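Local atomic coordinates of uncharacterized protein (Bacteroides ovatus, PDB entry 3NQK), a protein that is of unknown function but pairs an N-terminal region of probable immunoglobulin-like (E-set) type with a beta-rich C-terminal region of equally unassigned role. Residues A[215-220]-A[234-239]; A[57-62]-A[99-104]; A[30-35]-A[155-160]. All blocks are in the same frame, centred on the assembly; numbering follows the deposited sequence.

The three contacts illustrate how a mostly beta chain is closed at different separations. Interaction 3 joins segments more than a hundred residues apart and links the two family regions, since 30-35 belongs to the N-terminal one and 155-160 to the C-terminal one. Interaction 2 is nested inside the loop closed by interaction 3, and both reach the same mixed sheet, with their centres about 30 Å apart. Interaction 1 follows in series within the C-terminal region, its centre about 22 Å from that of interaction 3 and its nearest atoms about 10 Å away. Interactions 1 and 2 lie on opposite sides of the chain's centre, about 46 Å apart between centres. No active site has been assigned.

Interaction 1 (A[215-220]-A[234-239]); sequences RKKYKI and QDDPSN
Lys-219 runs alongside Asp-235, its CB 3.7 Å from the CB of Asp-235, and the two side chains point the same way. Their polar ends part company: the ammonium of Lys-219 pairs with Asp-120, while OD1 of Asp-235 takes a hydrogen bond from Asn-221. Asp-235 N donates to Lys-219 O at 3.1 Å, coming from above the carbonyl plane. One water donates to Lys-217 O and Lys-219 O and accepts from Asp-236 N; a second bridges Lys-217 O and Asp-236 OD2. A bend at the end of the Lys-217 chain (chi4 -51°) brings NZ to a long salt bridge, 3.9 Å from Asp-236 OD2. OD1 of Asp-236 faces its own loop: the bond from Ser-238 N, at 2.9 Å, forms an Asx turn within a type I turn, and Ser-238 OG adds a second from the same face at 3.1 Å. Were Asp-236 an alanine, Lys-217 would probably lose this partner, a bridging water one of its anchors and Ser-238 both of these bonds. The contact continues the antiparallel pairing of strands 219-224 and 230-234 past its end, where Ile-220 faces Gln-234, just after helix 212-215 and beside strand 198-202.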
loop_
_atom_site.group_PDB
_atom_site.type_symbol
_atom_site.label_atom_id
_atom_site.label_comp_id
_atom_site.label_asym_id
_atom_site.label_seq_id
_atom_site.Cartn_x
_atom_site.Cartn_y
_atom_site.Cartn_z
ATOM N N ARG A 215 31.410 -4.047 21.359
ATOM C CA ARG A 215 30.527 -4.883 20.544
ATOM C C ARG A 215 30.817 -4.735 19.042
ATOM O O ARG A 215 30.726 -5.700 18.302
ATOM C CB ARG A 215 29.024 -4.684 20.895
ATOM C CG ARG A 215 28.237 -3.854 19.968
ATOM C CD ARG A 215 26.719 -4.043 20.204
ATOM N NE ARG A 215 26.240 -3.366 21.421
ATOM C CZ ARG A 215 25.319 -2.391 21.447
ATOM N NH1 ARG A 215 24.726 -1.978 20.327
ATOM N NH2 ARG A 215 24.952 -1.867 22.607
ATOM N N LYS A 216 31.271 -3.568 18.620
ATOM C CA LYS A 216 31.546 -3.361 17.213
ATOM C C LYS A 216 32.640 -4.303 16.733
ATOM O O LYS A 216 32.667 -4.696 15.574
ATOM C CB LYS A 216 31.905 -1.872 16.900
ATOM C CG LYS A 216 33.231 -1.337 17.486
ATOM C CD LYS A 216 33.485 0.161 17.020
ATOM C CE LYS A 216 34.617 0.856 17.834
ATOM N N LYS A 217 33.489 -4.728 17.646
ATOM C CA LYS A 217 34.605 -5.577 17.284
ATOM C C LYS A 217 34.189 -6.987 16.863
ATOM O O LYS A 217 34.915 -7.649 16.164
ATOM C CB LYS A 217 35.632 -5.608 18.428
ATOM C CG LYS A 217 36.450 -4.277 18.515
ATOM C CD LYS A 217 37.462 -4.245 19.659
ATOM C CE LYS A 217 38.392 -3.005 19.546
ATOM N NZ LYS A 217 39.018 -2.883 18.159
ATOM N N TYR A 218 32.967 -7.385 17.197
ATOM C CA TYR A 218 32.485 -8.735 16.891
ATOM C C TYR A 218 31.539 -8.805 15.686
ATOM O O TYR A 218 30.933 -9.848 15.439
ATOM C CB TYR A 218 31.799 -9.330 18.123
ATOM C CG TYR A 218 32.725 -9.469 19.323
ATOM C CD1 TYR A 218 33.608 -10.529 19.423
ATOM C CD2 TYR A 218 32.720 -8.536 20.330
ATOM C CE1 TYR A 218 34.455 -10.650 20.505
ATOM C CE2 TYR A 218 33.563 -8.656 21.429
ATOM C CZ TYR A 218 34.433 -9.695 21.504
ATOM O OH TYR A 218 35.288 -9.798 22.600
ATOM N N LYS A 219 31.452 -7.728 14.905
ATOM C CA LYS A 219 30.586 -7.729 13.699
ATOM C C LYS A 219 31.107 -8.701 12.645
ATOM O O LYS A 219 32.295 -8.735 12.367
ATOM C CB LYS A 219 30.499 -6.313 13.079
ATOM C CG LYS A 219 29.744 -5.271 13.937
ATOM C CD LYS A 219 30.060 -3.802 13.509
ATOM C CE LYS A 219 28.936 -3.157 12.713
ATOM N NZ LYS A 219 29.173 -1.689 12.506
ATOM N N ILE A 220 30.205 -9.480 12.059
ATOM C CA ILE A 220 30.540 -10.347 10.937
ATOM C C ILE A 220 29.713 -9.912 9.733
ATOM O O ILE A 220 28.497 -10.000 9.760
ATOM C CB ILE A 220 30.201 -11.818 11.230
ATOM C CG1 ILE A 220 30.838 -12.277 12.525
ATOM C CG2 ILE A 220 30.657 -12.706 10.081
ATOM C CD1 ILE A 220 30.493 -13.686 12.876
ATOM N N GLN A 234 34.919 -10.899 9.074
ATOM C CA GLN A 234 34.880 -9.953 10.188
ATOM C C GLN A 234 34.966 -8.550 9.649
ATOM O O GLN A 234 35.604 -8.313 8.616
ATOM C CB GLN A 234 36.030 -10.198 11.178
ATOM C CG GLN A 234 37.412 -9.683 10.712
ATOM C CD GLN A 234 38.070 -10.580 9.671
ATOM O OE1 GLN A 234 37.625 -11.703 9.432
ATOM N NE2 GLN A 234 39.159 -10.098 9.075
ATOM N N ASP A 235 34.320 -7.616 10.338
ATOM C CA ASP A 235 34.321 -6.211 9.929
ATOM C C ASP A 235 35.621 -5.560 10.352
ATOM O O ASP A 235 36.184 -4.768 9.619
ATOM C CB ASP A 235 33.137 -5.475 10.565
ATOM C CG ASP A 235 33.101 -4.007 10.211
ATOM O OD1 ASP A 235 32.714 -3.675 9.074
ATOM O OD2 ASP A 235 33.401 -3.183 11.092
ATOM N N ASP A 236 36.099 -5.922 11.551
ATOM C CA ASP A 236 37.349 -5.389 12.091
ATOM C C ASP A 236 38.523 -5.730 11.190
ATOM O O ASP A 236 38.917 -6.881 11.090
ATOM C CB ASP A 236 37.609 -5.948 13.500
ATOM C CG ASP A 236 38.862 -5.332 14.169
ATOM O OD1 ASP A 236 39.587 -4.544 13.507
ATOM O OD2 ASP A 236 39.109 -5.639 15.355
ATOM N N PRO A 237 39.119 -4.714 10.573
ATOM C CA PRO A 237 40.244 -4.984 9.680
ATOM C C PRO A 237 41.394 -5.748 10.350
ATOM O O PRO A 237 42.063 -6.522 9.684
ATOM C CB PRO A 237 40.703 -3.579 9.240
ATOM C CG PRO A 237 39.954 -2.602 10.140
ATOM C CD PRO A 237 38.741 -3.286 10.594
ATOM N N SER A 238 41.615 -5.541 11.656
ATOM C CA SER A 238 42.753 -6.219 12.354
ATOM C C SER A 238 42.344 -7.559 12.963
ATOM O O SER A 238 43.145 -8.223 13.610
ATOM C CB SER A 238 43.371 -5.313 13.433
ATOM O OG SER A 238 42.500 -5.139 14.528
ATOM N N ASN A 239 41.089 -7.932 12.763
ATOM C CA ASN A 239 40.567 -9.214 13.221
ATOM C C ASN A 239 41.015 -9.586 14.639
ATOM O O ASN A 239 41.541 -10.654 14.857
ATOM C CB ASN A 239 40.971 -10.311 12.241
ATOM C CG ASN A 239 40.165 -11.580 12.421
ATOM O OD1 ASN A 239 39.279 -11.649 13.262
ATOM N ND2 ASN A 239 40.479 -12.591 11.637
HETATM O O HOH W 1 37.761 -8.163 16.121
HETATM O O HOH W 2 34.487 -7.469 13.304
#

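Interaction 2 (A[57-62]-A[99-104]); sequences RDIHIA and VHIPAG
Ile-59 and Ile-101 meet on the buried face of an antiparallel strand pair, CD1 of Ile-59 lying 3.5 Å from CD1 of Ile-101. The touch is diagonal, because in the register Ile-59 stands opposite Val-99 and Ile-101 opposite Arg-57. In both isoleucines CG1 lies anti to the carbonyl carbon, and the terminal methyls converge from neighbouring pairs. Val-99 is buried on the same face. Arg-57 also starts out on this face, its CB passing 3.9 Å from the backbone O of Ile-101, while its end leads away, NH1 to OD1 of Asn-53 and NE to O of Asp-134, so these two nitrogens have partners.

The backbone is joined by four hydrogen bonds. Two hydrogen-bonded pairs exchange two each: Arg-57 with Ile-101, where Ile-101 N reaches Arg-57 O at 2.9 Å, and Ile-59 with Val-99, where Ile-59 N reaches Val-99 O, also at 2.9 Å.

On the other face, toward solvent, there is one polar link. Asp-58 and His-100 form the non-hydrogen-bonded pair between the two, and ND1 of His-100 donates to OD1 of Asp-58 at 3.0 Å. The bond is bent (151°), and it meets the carboxylate from above its plane, 55° out of it, with the donor's ring edge turned to the oxygen. Asp-56 accepts a weak bond from NE2, so carboxylates flank both ring nitrogens, which would probably favour a protonated imidazole.

Strand 57-63, which leads into helix 65-76, lies between strands 98-101 and 125-133, and its isoleucines pack with Val-99 against strand 38-48 of the four-stranded antiparallel sheet, where strand 107-115 also meets Val-99 and Ile-101, as in a beta sandwich.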
loop_
_atom_site.group_PDB
_atom_site.type_symbol
_atom_site.label_atom_id
_atom_site.label_comp_id
_atom_site.label_asym_id
_atom_site.label_seq_id
_atom_site.Cartn_x
_atom_site.Cartn_y
_atom_site.Cartn_z
ATOM N N ARG A 57 -2.586 26.831 6.861
ATOM C CA ARG A 57 -1.611 26.626 7.915
ATOM C C ARG A 57 -0.261 26.303 7.338
ATOM O O ARG A 57 -0.126 25.402 6.507
ATOM C CB ARG A 57 -2.058 25.498 8.857
ATOM C CG ARG A 57 -3.525 25.593 9.268
ATOM C CD ARG A 57 -4.003 24.372 10.026
ATOM N NE ARG A 57 -3.780 24.502 11.460
ATOM C CZ ARG A 57 -4.745 24.638 12.375
ATOM N NH1 ARG A 57 -6.027 24.616 12.023
ATOM N NH2 ARG A 57 -4.422 24.739 13.662
ATOM N N ASP A 58 0.723 27.115 7.707
ATOM C CA ASP A 58 2.100 26.832 7.411
ATOM C C ASP A 58 2.689 26.215 8.656
ATOM O O ASP A 58 2.876 26.896 9.656
ATOM C CB ASP A 58 2.850 28.117 7.021
ATOM C CG ASP A 58 2.521 28.579 5.603
ATOM O OD1 ASP A 58 2.675 27.766 4.650
ATOM O OD2 ASP A 58 2.117 29.752 5.438
ATOM N N ILE A 59 2.912 24.904 8.615
ATOM C CA ILE A 59 3.383 24.160 9.776
ATOM C C ILE A 59 4.881 24.055 9.752
ATOM O O ILE A 59 5.469 23.784 8.715
ATOM C CB ILE A 59 2.757 22.746 9.807
ATOM C CG1 ILE A 59 1.234 22.857 9.982
ATOM C CG2 ILE A 59 3.364 21.898 10.944
ATOM C CD1 ILE A 59 0.463 21.632 9.535
ATOM N N HIS A 60 5.512 24.286 10.890
ATOM C CA HIS A 60 6.975 24.227 10.967
ATOM C C HIS A 60 7.421 23.015 11.757
ATOM O O HIS A 60 6.915 22.758 12.854
ATOM C CB HIS A 60 7.533 25.500 11.600
ATOM C CG HIS A 60 7.295 26.737 10.783
ATOM N ND1 HIS A 60 8.302 27.376 10.088
ATOM C CD2 HIS A 60 6.169 27.453 10.557
ATOM C CE1 HIS A 60 7.804 28.432 9.469
ATOM N NE2 HIS A 60 6.512 28.502 9.737
ATOM N N ILE A 61 8.369 22.260 11.185
ATOM C CA ILE A 61 8.904 21.064 11.815
ATOM C C ILE A 61 10.385 21.263 12.101
ATOM O O ILE A 61 11.112 21.809 11.276
ATOM C CB ILE A 61 8.788 19.843 10.894
ATOM C CG1 ILE A 61 7.429 19.813 10.171
ATOM C CG2 ILE A 61 9.015 18.579 11.677
ATOM C CD1 ILE A 61 6.306 19.466 11.043
ATOM N N ALA A 62 10.841 20.781 13.246
ATOM C CA ALA A 62 12.257 20.892 13.607
ATOM C C ALA A 62 12.731 19.649 14.328
ATOM O O ALA A 62 11.946 18.972 15.017
ATOM C CB ALA A 62 12.499 22.134 14.477
ATOM N N VAL A 99 5.492 22.729 5.967
ATOM C CA VAL A 99 4.486 21.988 5.232
ATOM C C VAL A 99 3.228 22.814 5.184
ATOM O O VAL A 99 2.805 23.368 6.197
ATOM C CB VAL A 99 4.170 20.667 5.898
ATOM C CG1 VAL A 99 3.092 19.967 5.149
ATOM C CG2 VAL A 99 5.445 19.784 5.983
ATOM N N HIS A 100 2.623 22.910 4.012
ATOM C CA HIS A 100 1.447 23.726 3.857
ATOM C C HIS A 100 0.170 22.883 3.800
ATOM O O HIS A 100 0.043 21.980 2.968
ATOM C CB HIS A 100 1.560 24.598 2.604
ATOM C CG HIS A 100 0.413 25.539 2.426
ATOM N ND1 HIS A 100 0.231 26.649 3.225
ATOM C CD2 HIS A 100 -0.633 25.519 1.564
ATOM C CE1 HIS A 100 -0.872 27.277 2.855
ATOM N NE2 HIS A 100 -1.417 26.611 1.852
ATOM N N ILE A 101 -0.770 23.188 4.691
ATOM C CA ILE A 101 -2.080 22.577 4.662
ATOM C C ILE A 101 -3.122 23.655 4.421
ATOM O O ILE A 101 -3.409 24.457 5.307
ATOM C CB ILE A 101 -2.410 21.850 5.971
ATOM C CG1 ILE A 101 -1.464 20.684 6.177
ATOM C CG2 ILE A 101 -3.860 21.343 5.952
ATOM C CD1 ILE A 101 -1.740 19.892 7.439
ATOM N N PRO A 102 -3.684 23.688 3.220
ATOM C CA PRO A 102 -4.671 24.718 2.913
ATOM C C PRO A 102 -5.947 24.543 3.699
ATOM O O PRO A 102 -6.219 23.462 4.199
ATOM C CB PRO A 102 -4.940 24.525 1.403
ATOM C CG PRO A 102 -4.461 23.145 1.092
ATOM C CD PRO A 102 -3.348 22.862 2.043
ATOM N N ALA A 103 -6.690 25.623 3.855
ATOM C CA ALA A 103 -8.002 25.548 4.448
ATOM C C ALA A 103 -8.790 24.532 3.661
ATOM O O ALA A 103 -8.573 24.370 2.464
ATOM C CB ALA A 103 -8.689 26.914 4.400
ATOM N N GLY A 104 -9.657 23.795 4.337
ATOM C CA GLY A 104 -10.466 22.752 3.672
ATOM C C GLY A 104 -9.787 21.390 3.569
ATOM O O GLY A 104 -10.418 20.413 3.218
#

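Interaction 3 (A[30-35]-A[155-160]); sequences YVRYKD and VPFNNY
Phe-157 carries Arg-32 across one face of its ring, with CB of Arg-32 in a CH-pi contact 4.0 Å from the ring centroid. Farther out the relation is reversed: CE2 of Phe-157 stands over the centre of the guanidinium, 3.7 Å from CZ of Arg-32, and the two planes are 64° apart, so the groups are not stacked flat. A bend in the arginine chain (chi3 -101°) folds the guanidinium over that rim atom. Its NH2 then donates to OD1 of Asn-159 at 2.8 Å, near the guanidinium plane, while NH1 forms a salt bridge with Asp-314; the head is thus fixed by two polar partners and a ring.

Phe-157 has CG between its backbone N and carbonyl carbon (chi1 74°), which swings the ring back over the neighbouring strand, its edge against the backbone carbon of Tyr-30. Tyr-30 itself runs side by side with Val-155, CD1 to CB at 4.1 Å. Trp-319, the C-terminal residue, stacks on Tyr-30 and meets Phe-157 edge-to-face.

The strands are parallel, and Val-31 straddles Pro-156: Val-31 N binds Val-155 O at 3.1 Å and Phe-157 N binds Val-31 O at 2.9 Å. Tyr-33 N then binds Phe-157 O, also at 2.9 Å. Strand 27-32 is therefore joined to strand 149-157, whose other neighbour is strand 125-133, while the side chain of Tyr-33 packs on Val-193 of strand 188-193.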
loop_
_atom_site.group_PDB
_atom_site.type_symbol
_atom_site.label_atom_id
_atom_site.label_comp_id
_atom_site.label_asym_id
_atom_site.label_seq_id
_atom_site.Cartn_x
_atom_site.Cartn_y
_atom_site.Cartn_z
ATOM N N TYR A 30 10.072 1.309 9.108
ATOM C CA TYR A 30 10.871 0.421 8.291
ATOM C C TYR A 30 11.075 1.014 6.936
ATOM O O TYR A 30 10.114 1.312 6.239
ATOM C CB TYR A 30 10.165 -0.935 8.168
ATOM C CG TYR A 30 10.033 -1.655 9.504
ATOM C CD1 TYR A 30 11.069 -2.448 9.990
ATOM C CD2 TYR A 30 8.914 -1.480 10.306
ATOM C CE1 TYR A 30 10.977 -3.079 11.219
ATOM C CE2 TYR A 30 8.808 -2.122 11.546
ATOM C CZ TYR A 30 9.851 -2.917 11.993
ATOM O OH TYR A 30 9.777 -3.548 13.224
ATOM N N VAL A 31 12.334 1.195 6.545
ATOM C CA VAL A 31 12.646 1.733 5.211
ATOM C C VAL A 31 13.576 0.801 4.475
ATOM O O VAL A 31 14.554 0.320 5.034
ATOM C CB VAL A 31 13.276 3.118 5.307
ATOM C CG1 VAL A 31 12.480 3.971 6.263
ATOM C CG2 VAL A 31 14.677 3.024 5.763
ATOM N N ARG A 32 13.255 0.512 3.228
ATOM C CA ARG A 32 14.055 -0.422 2.454
ATOM C C ARG A 32 15.322 0.231 1.942
ATOM O O ARG A 32 15.284 1.333 1.401
ATOM C CB ARG A 32 13.247 -1.001 1.281
ATOM C CG ARG A 32 14.106 -1.787 0.270
ATOM C CD ARG A 32 13.259 -2.580 -0.735
ATOM N NE ARG A 32 13.168 -4.007 -0.383
ATOM C CZ ARG A 32 12.036 -4.666 -0.121
ATOM N NH1 ARG A 32 10.867 -4.057 -0.169
ATOM N NH2 ARG A 32 12.082 -5.953 0.173
ATOM N N TYR A 33 16.455 -0.440 2.147
ATOM C CA TYR A 33 17.712 0.002 1.579
ATOM C C TYR A 33 17.719 -0.397 0.120
ATOM O O TYR A 33 17.765 -1.570 -0.193
ATOM C CB TYR A 33 18.883 -0.648 2.303
ATOM C CG TYR A 33 20.226 -0.037 1.967
ATOM C CD1 TYR A 33 20.806 -0.213 0.708
ATOM C CD2 TYR A 33 20.922 0.712 2.906
ATOM C CE1 TYR A 33 22.050 0.360 0.391
ATOM C CE2 TYR A 33 22.176 1.299 2.598
ATOM C CZ TYR A 33 22.726 1.116 1.349
ATOM O OH TYR A 33 23.951 1.684 1.054
ATOM N N LYS A 34 17.640 0.582 -0.776
ATOM C CA LYS A 34 17.559 0.287 -2.210
ATOM C C LYS A 34 18.845 0.607 -2.968
ATOM O O LYS A 34 19.851 -0.084 -2.819
ATOM C CB LYS A 34 16.366 1.022 -2.854
ATOM C CG LYS A 34 15.118 0.170 -3.013
ATOM C CD LYS A 34 13.982 0.946 -3.717
ATOM C CE LYS A 34 13.442 2.087 -2.828
ATOM N NZ LYS A 34 12.174 2.671 -3.350
ATOM N N ASP A 35 18.805 1.637 -3.800
ATOM C CA ASP A 35 19.888 1.890 -4.743
ATOM C C ASP A 35 20.762 3.034 -4.261
ATOM O O ASP A 35 20.315 4.201 -4.177
ATOM C CB ASP A 35 19.315 2.173 -6.144
ATOM C CG ASP A 35 18.476 0.976 -6.705
ATOM O OD1 ASP A 35 18.756 -0.200 -6.327
ATOM O OD2 ASP A 35 17.549 1.226 -7.517
ATOM N N VAL A 155 14.586 1.979 10.905
ATOM C CA VAL A 155 15.174 0.649 10.738
ATOM C C VAL A 155 15.251 0.288 9.255
ATOM O O VAL A 155 14.256 -0.105 8.651
ATOM C CB VAL A 155 14.357 -0.426 11.461
ATOM C CG1 VAL A 155 15.004 -1.782 11.288
ATOM C CG2 VAL A 155 14.197 -0.084 12.965
ATOM N N PRO A 156 16.422 0.471 8.652
ATOM C CA PRO A 156 16.604 0.048 7.286
ATOM C C PRO A 156 16.429 -1.456 7.170
ATOM O O PRO A 156 16.622 -2.174 8.152
ATOM C CB PRO A 156 18.041 0.424 6.996
ATOM C CG PRO A 156 18.455 1.338 8.140
ATOM C CD PRO A 156 17.671 0.949 9.261
ATOM N N PHE A 157 16.032 -1.930 6.005
ATOM C CA PHE A 157 15.901 -3.347 5.809
ATOM C C PHE A 157 16.123 -3.742 4.356
ATOM O O PHE A 157 15.874 -2.969 3.449
ATOM C CB PHE A 157 14.527 -3.824 6.279
ATOM C CG PHE A 157 13.385 -3.441 5.350
ATOM C CD1 PHE A 157 12.688 -2.261 5.533
ATOM C CD2 PHE A 157 12.992 -4.285 4.326
ATOM C CE1 PHE A 157 11.623 -1.919 4.700
ATOM C CE2 PHE A 157 11.939 -3.940 3.482
ATOM C CZ PHE A 157 11.245 -2.762 3.687
ATOM N N ASN A 158 16.645 -4.940 4.154
ATOM C CA ASN A 158 16.744 -5.523 2.818
ATOM C C ASN A 158 16.052 -6.868 2.855
ATOM O O ASN A 158 15.374 -7.196 3.836
ATOM C CB ASN A 158 18.215 -5.642 2.376
ATOM C CG ASN A 158 19.083 -6.396 3.391
ATOM O OD1 ASN A 158 18.581 -7.235 4.184
ATOM N ND2 ASN A 158 20.399 -6.131 3.354
ATOM N N ASN A 159 16.193 -7.646 1.817
ATOM C CA ASN A 159 15.545 -8.946 1.777
ATOM C C ASN A 159 16.154 -9.971 2.760
ATOM O O ASN A 159 15.655 -11.085 2.867
ATOM C CB ASN A 159 15.604 -9.516 0.360
ATOM C CG ASN A 159 14.732 -8.763 -0.600
ATOM O OD1 ASN A 159 13.730 -8.190 -0.212
ATOM N ND2 ASN A 159 15.104 -8.770 -1.864
ATOM N N TYR A 160 17.215 -9.592 3.472
ATOM C CA TYR A 160 17.947 -10.549 4.261
ATOM C C TYR A 160 18.130 -10.129 5.714
ATOM O O TYR A 160 18.854 -10.776 6.446
ATOM C CB TYR A 160 19.318 -10.778 3.625
ATOM C CG TYR A 160 19.272 -11.072 2.130
ATOM C CD1 TYR A 160 18.850 -12.299 1.661
ATOM C CD2 TYR A 160 19.651 -10.112 1.194
ATOM C CE1 TYR A 160 18.797 -12.576 0.283
ATOM C CE2 TYR A 160 19.597 -10.379 -0.186
ATOM C CZ TYR A 160 19.179 -11.619 -0.623
ATOM O OH TYR A 160 19.137 -11.906 -1.957
#